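Local atomic coordinates of Cwp19 (Clostridioides difficile, PDB entry 5OQ3), a protein that carries a TIM-barrel glycoside hydrolase domain, the part described here, and probably acts on the bacterial cell wall. Residues G65-S77 with G116-M130. Numbering follows the deposited sequence.
Sequences GINTAVVQVRPKS and GMEFHAWFNPYRITM
Gln72 lies flat along the indole of Trp122: its CB sits over the six-membered ring as a CH-pi contact, 3.7 Å from the centroid, and CG, CD and the amide continue over the same face, with amide and ring planes only 17° apart. CG stands anti to the backbone N (chi1 -166°) and the chain runs on extended, which carries the amide across the indole as far as CZ2. Both polar ends are fixed from outside, Gln72 OE1 by Ser33 and Trp122 NE1 by Asp190. On the same side of the sheet, toward the strand's start, Thr68 CG2 rests over a face of His120, near the rim.

On the opposite face the packing is apolar up to the bulge. Val71 CG2 meets Phe119 CE2 at 3.5 Å, the two side chains crossing at about a right angle, while Val73 CG2 makes a CH-pi contact over one face of Phe123, 3.8 Å from the ring centroid; helix 104-114 covers Phe119 and Val73. The backbones of the two parallel strands are hydrogen-bonded in unbroken alternation from Asn67 O to Trp122 N. A beta bulge follows: Trp122 O takes Val73 N at 2.8 Å and, more weakly, Arg74 N.

At and after the bulge, two arginines bind backbone carbonyls of the other segment. Extended from CG to NE, Arg74 gives NE to Asn124 O (2.8 Å), almost in its guanidinium plane, and NH2 to Pro125 O. Arg127 gives NH1 to Pro75 O (2.8 Å), approaching nearly in line with the C=O bond; Asn124 ND2 and Met130 CE cover opposite faces of its guanidinium. One water accepts from Ser77 N and donates to Asn124 O and Arg127 O. Lys76 runs extended alongside Met130, and its NZ forms salt bridges with Glu90 and Glu133. These are neighbouring strands two and three of the eight-stranded TIM barrel, with their following loops.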
# COMPACT_ATOMS: atom_id res chain seq x y z
N GLY A 65 -12.11 -13.08 11.94
CA GLY A 65 -12.26 -11.75 12.52
C GLY A 65 -11.81 -10.58 11.65
O GLY A 65 -11.86 -9.45 12.08
N ILE A 66 -11.36 -10.83 10.44
CA ILE A 66 -11.02 -9.73 9.53
C ILE A 66 -12.27 -8.92 9.20
O ILE A 66 -13.31 -9.46 8.84
CB ILE A 66 -10.31 -10.24 8.27
CG1 ILE A 66 -9.02 -10.96 8.60
CG2 ILE A 66 -10.08 -9.13 7.24
CD1 ILE A 66 -7.97 -10.09 9.24
N ASN A 67 -12.14 -7.60 9.35
CA ASN A 67 -13.24 -6.67 9.11
C ASN A 67 -13.04 -5.72 7.96
O ASN A 67 -13.97 -4.96 7.62
CB ASN A 67 -13.66 -5.93 10.39
CG ASN A 67 -12.55 -5.05 10.97
OD1 ASN A 67 -11.67 -4.55 10.26
ND2 ASN A 67 -12.60 -4.85 12.32
N THR A 68 -11.90 -5.80 7.29
CA THR A 68 -11.52 -4.82 6.24
C THR A 68 -10.68 -5.52 5.20
O THR A 68 -9.68 -6.17 5.58
CB THR A 68 -10.75 -3.62 6.85
OG1 THR A 68 -11.57 -2.98 7.84
CG2 THR A 68 -10.41 -2.58 5.77
N ALA A 69 -11.03 -5.36 3.93
CA ALA A 69 -10.25 -5.91 2.82
C ALA A 69 -9.57 -4.73 2.15
O ALA A 69 -10.22 -3.76 1.77
CB ALA A 69 -11.18 -6.61 1.82
N VAL A 70 -8.29 -4.81 1.96
CA VAL A 70 -7.47 -3.76 1.31
C VAL A 70 -7.00 -4.36 -0.01
O VAL A 70 -6.08 -5.21 -0.04
CB VAL A 70 -6.28 -3.32 2.19
CG1 VAL A 70 -5.52 -2.19 1.50
CG2 VAL A 70 -6.76 -2.84 3.56
N VAL A 71 -7.70 -4.00 -1.10
CA VAL A 71 -7.59 -4.74 -2.37
C VAL A 71 -6.88 -3.89 -3.41
O VAL A 71 -7.27 -2.75 -3.63
CB VAL A 71 -9.00 -5.13 -2.85
CG1 VAL A 71 -8.90 -5.91 -4.16
CG2 VAL A 71 -9.72 -5.95 -1.75
N GLN A 72 -5.84 -4.43 -4.02
CA GLN A 72 -4.96 -3.72 -4.96
C GLN A 72 -5.62 -3.57 -6.31
O GLN A 72 -5.58 -4.46 -7.13
CB GLN A 72 -3.63 -4.49 -5.05
CG GLN A 72 -2.49 -3.75 -5.70
CD GLN A 72 -1.21 -4.53 -5.63
OE1 GLN A 72 -1.24 -5.77 -5.64
NE2 GLN A 72 -0.07 -3.83 -5.62
N VAL A 73 -6.24 -2.40 -6.51
CA VAL A 73 -6.96 -2.08 -7.72
C VAL A 73 -6.08 -1.49 -8.82
O VAL A 73 -6.48 -1.44 -9.97
CB VAL A 73 -8.18 -1.18 -7.46
CG1 VAL A 73 -9.17 -1.84 -6.49
CG2 VAL A 73 -7.83 0.23 -7.00
N ARG A 74 -4.90 -0.99 -8.42
CA ARG A 74 -3.86 -0.45 -9.35
C ARG A 74 -2.52 -1.04 -8.97
O ARG A 74 -1.71 -0.39 -8.32
CB ARG A 74 -3.81 1.07 -9.26
CG ARG A 74 -2.77 1.75 -10.15
CD ARG A 74 -2.68 3.21 -9.78
NE ARG A 74 -1.60 3.91 -10.45
CZ ARG A 74 -1.69 4.57 -11.59
NH1 ARG A 74 -2.80 4.59 -12.27
NH2 ARG A 74 -0.62 5.26 -12.04
N PRO A 75 -2.26 -2.29 -9.41
CA PRO A 75 -0.97 -2.88 -9.14
C PRO A 75 0.16 -2.38 -10.01
O PRO A 75 1.31 -2.44 -9.58
CB PRO A 75 -1.20 -4.36 -9.40
CG PRO A 75 -2.31 -4.42 -10.38
CD PRO A 75 -3.20 -3.30 -9.95
N LYS A 76 -0.16 -1.87 -11.21
CA LYS A 76 0.88 -1.59 -12.22
C LYS A 76 0.37 -0.61 -13.27
O LYS A 76 0.16 -0.96 -14.44
CB LYS A 76 1.34 -2.91 -12.83
CG LYS A 76 2.52 -2.79 -13.76
CD LYS A 76 2.76 -4.14 -14.42
CE LYS A 76 3.60 -3.95 -15.65
NZ LYS A 76 3.47 -5.12 -16.55
N SER A 77 0.14 0.64 -12.82
CA SER A 77 -0.42 1.73 -13.68
C SER A 77 -1.61 1.24 -14.53
O SER A 77 -1.73 1.58 -15.70
CB SER A 77 0.65 2.35 -14.59
OG SER A 77 0.10 3.44 -15.32
N GLY A 116 -20.40 -7.35 5.85
CA GLY A 116 -20.08 -6.41 6.90
C GLY A 116 -18.62 -6.03 6.97
O GLY A 116 -18.13 -5.65 8.03
N MET A 117 -17.93 -6.12 5.82
CA MET A 117 -16.52 -5.78 5.74
C MET A 117 -16.33 -4.47 4.99
O MET A 117 -17.04 -4.21 4.01
CB MET A 117 -15.74 -6.86 5.02
CG MET A 117 -15.86 -8.22 5.68
SD MET A 117 -15.22 -9.62 4.82
CE MET A 117 -13.48 -9.49 5.16
N GLU A 118 -15.42 -3.63 5.47
CA GLU A 118 -15.04 -2.43 4.76
C GLU A 118 -14.08 -2.75 3.63
O GLU A 118 -13.42 -3.82 3.63
CB GLU A 118 -14.41 -1.40 5.72
CG GLU A 118 -15.29 -1.04 6.90
CD GLU A 118 -16.07 0.21 6.73
OE1 GLU A 118 -15.48 1.23 6.32
OE2 GLU A 118 -17.25 0.23 7.10
N PHE A 119 -14.05 -1.86 2.65
CA PHE A 119 -13.27 -2.06 1.44
C PHE A 119 -12.40 -0.83 1.23
O PHE A 119 -12.89 0.29 1.04
CB PHE A 119 -14.20 -2.23 0.24
CG PHE A 119 -13.47 -2.58 -1.02
CD1 PHE A 119 -12.86 -1.60 -1.79
CD2 PHE A 119 -13.37 -3.91 -1.43
CE1 PHE A 119 -12.18 -1.92 -2.93
CE2 PHE A 119 -12.68 -4.24 -2.59
CZ PHE A 119 -12.10 -3.24 -3.34
N HIS A 120 -11.09 -1.00 1.26
CA HIS A 120 -10.12 0.05 0.94
C HIS A 120 -9.48 -0.30 -0.40
O HIS A 120 -8.92 -1.36 -0.58
CB HIS A 120 -9.04 0.21 2.00
CG HIS A 120 -9.55 0.73 3.30
ND1 HIS A 120 -8.73 1.37 4.21
CD2 HIS A 120 -10.79 0.75 3.86
CE1 HIS A 120 -9.44 1.73 5.26
NE2 HIS A 120 -10.69 1.35 5.08
N ALA A 121 -9.58 0.61 -1.36
CA ALA A 121 -8.95 0.49 -2.68
C ALA A 121 -7.49 0.88 -2.59
O ALA A 121 -7.18 2.03 -2.23
CB ALA A 121 -9.68 1.37 -3.68
N TRP A 122 -6.61 -0.07 -2.90
CA TRP A 122 -5.19 0.11 -2.83
C TRP A 122 -4.60 0.40 -4.23
O TRP A 122 -4.83 -0.35 -5.18
CB TRP A 122 -4.59 -1.11 -2.15
CG TRP A 122 -3.16 -1.47 -2.31
CD1 TRP A 122 -2.10 -0.65 -2.64
CD2 TRP A 122 -2.60 -2.75 -2.05
NE1 TRP A 122 -0.94 -1.37 -2.66
CE2 TRP A 122 -1.22 -2.66 -2.31
CE3 TRP A 122 -3.12 -3.99 -1.67
CZ2 TRP A 122 -0.34 -3.75 -2.16
CZ3 TRP A 122 -2.27 -5.08 -1.55
CH2 TRP A 122 -0.89 -4.95 -1.80
N PHE A 123 -3.83 1.47 -4.27
CA PHE A 123 -3.17 1.95 -5.49
C PHE A 123 -1.65 2.01 -5.29
O PHE A 123 -1.16 2.43 -4.23
CB PHE A 123 -3.64 3.37 -5.82
CG PHE A 123 -5.11 3.52 -6.02
CD1 PHE A 123 -5.99 3.70 -4.93
CD2 PHE A 123 -5.64 3.64 -7.29
CE1 PHE A 123 -7.34 3.86 -5.13
CE2 PHE A 123 -6.99 3.79 -7.48
CZ PHE A 123 -7.85 3.93 -6.40
N ASN A 124 -0.90 1.68 -6.35
CA ASN A 124 0.53 1.96 -6.44
C ASN A 124 0.66 3.22 -7.33
O ASN A 124 0.30 3.16 -8.50
CB ASN A 124 1.28 0.75 -6.97
CG ASN A 124 2.77 1.00 -7.08
OD1 ASN A 124 3.20 2.07 -7.56
ND2 ASN A 124 3.57 -0.01 -6.70
N PRO A 125 1.11 4.37 -6.79
CA PRO A 125 1.02 5.57 -7.61
C PRO A 125 1.97 5.61 -8.83
O PRO A 125 1.53 5.98 -9.91
CB PRO A 125 1.36 6.71 -6.61
CG PRO A 125 2.01 6.04 -5.46
CD PRO A 125 1.48 4.66 -5.40
N TYR A 126 3.27 5.33 -8.62
CA TYR A 126 4.30 5.68 -9.63
C TYR A 126 4.81 4.50 -10.49
O TYR A 126 5.45 4.76 -11.48
CB TYR A 126 5.54 6.32 -9.00
CG TYR A 126 5.27 7.46 -8.02
CD1 TYR A 126 4.68 8.65 -8.41
CD2 TYR A 126 5.66 7.35 -6.70
CE1 TYR A 126 4.47 9.69 -7.52
CE2 TYR A 126 5.50 8.38 -5.80
CZ TYR A 126 4.91 9.57 -6.22
OH TYR A 126 4.75 10.56 -5.30
N ARG A 127 4.53 3.24 -10.13
CA ARG A 127 5.04 2.14 -10.92
C ARG A 127 4.44 2.17 -12.30
O ARG A 127 3.22 2.38 -12.46
CB ARG A 127 4.68 0.82 -10.23
CG ARG A 127 4.86 -0.46 -11.07
CD ARG A 127 4.33 -1.68 -10.33
NE ARG A 127 5.18 -2.02 -9.20
CZ ARG A 127 4.77 -2.71 -8.13
NH1 ARG A 127 3.54 -3.19 -8.04
NH2 ARG A 127 5.63 -2.94 -7.13
N ILE A 128 5.26 1.87 -13.30
CA ILE A 128 4.80 1.63 -14.68
C ILE A 128 5.14 0.20 -15.12
O ILE A 128 4.26 -0.52 -15.49
CB ILE A 128 5.33 2.64 -15.72
CG1 ILE A 128 5.03 4.09 -15.31
CG2 ILE A 128 4.74 2.32 -17.09
CD1 ILE A 128 5.81 5.11 -16.09
N THR A 129 6.42 -0.18 -15.09
CA THR A 129 6.82 -1.51 -15.57
C THR A 129 7.48 -2.34 -14.51
O THR A 129 7.94 -1.82 -13.50
CB THR A 129 7.80 -1.41 -16.75
OG1 THR A 129 9.01 -0.78 -16.32
CG2 THR A 129 7.21 -0.65 -17.90
N MET A 130 7.58 -3.64 -14.80
CA MET A 130 8.41 -4.58 -14.07
C MET A 130 9.72 -4.76 -14.81
O MET A 130 9.89 -4.26 -15.93
CB MET A 130 7.73 -5.95 -13.92
CG MET A 130 6.31 -5.93 -13.41
SD MET A 130 6.09 -4.86 -12.00
CE MET A 130 4.88 -5.74 -11.07
O HOH W 1 -16.51 -3.70 9.19
O HOH W 2 3.20 -4.62 -5.15
O HOH W 3 1.48 -0.37 -16.71
O HOH W 4 1.28 1.76 -10.63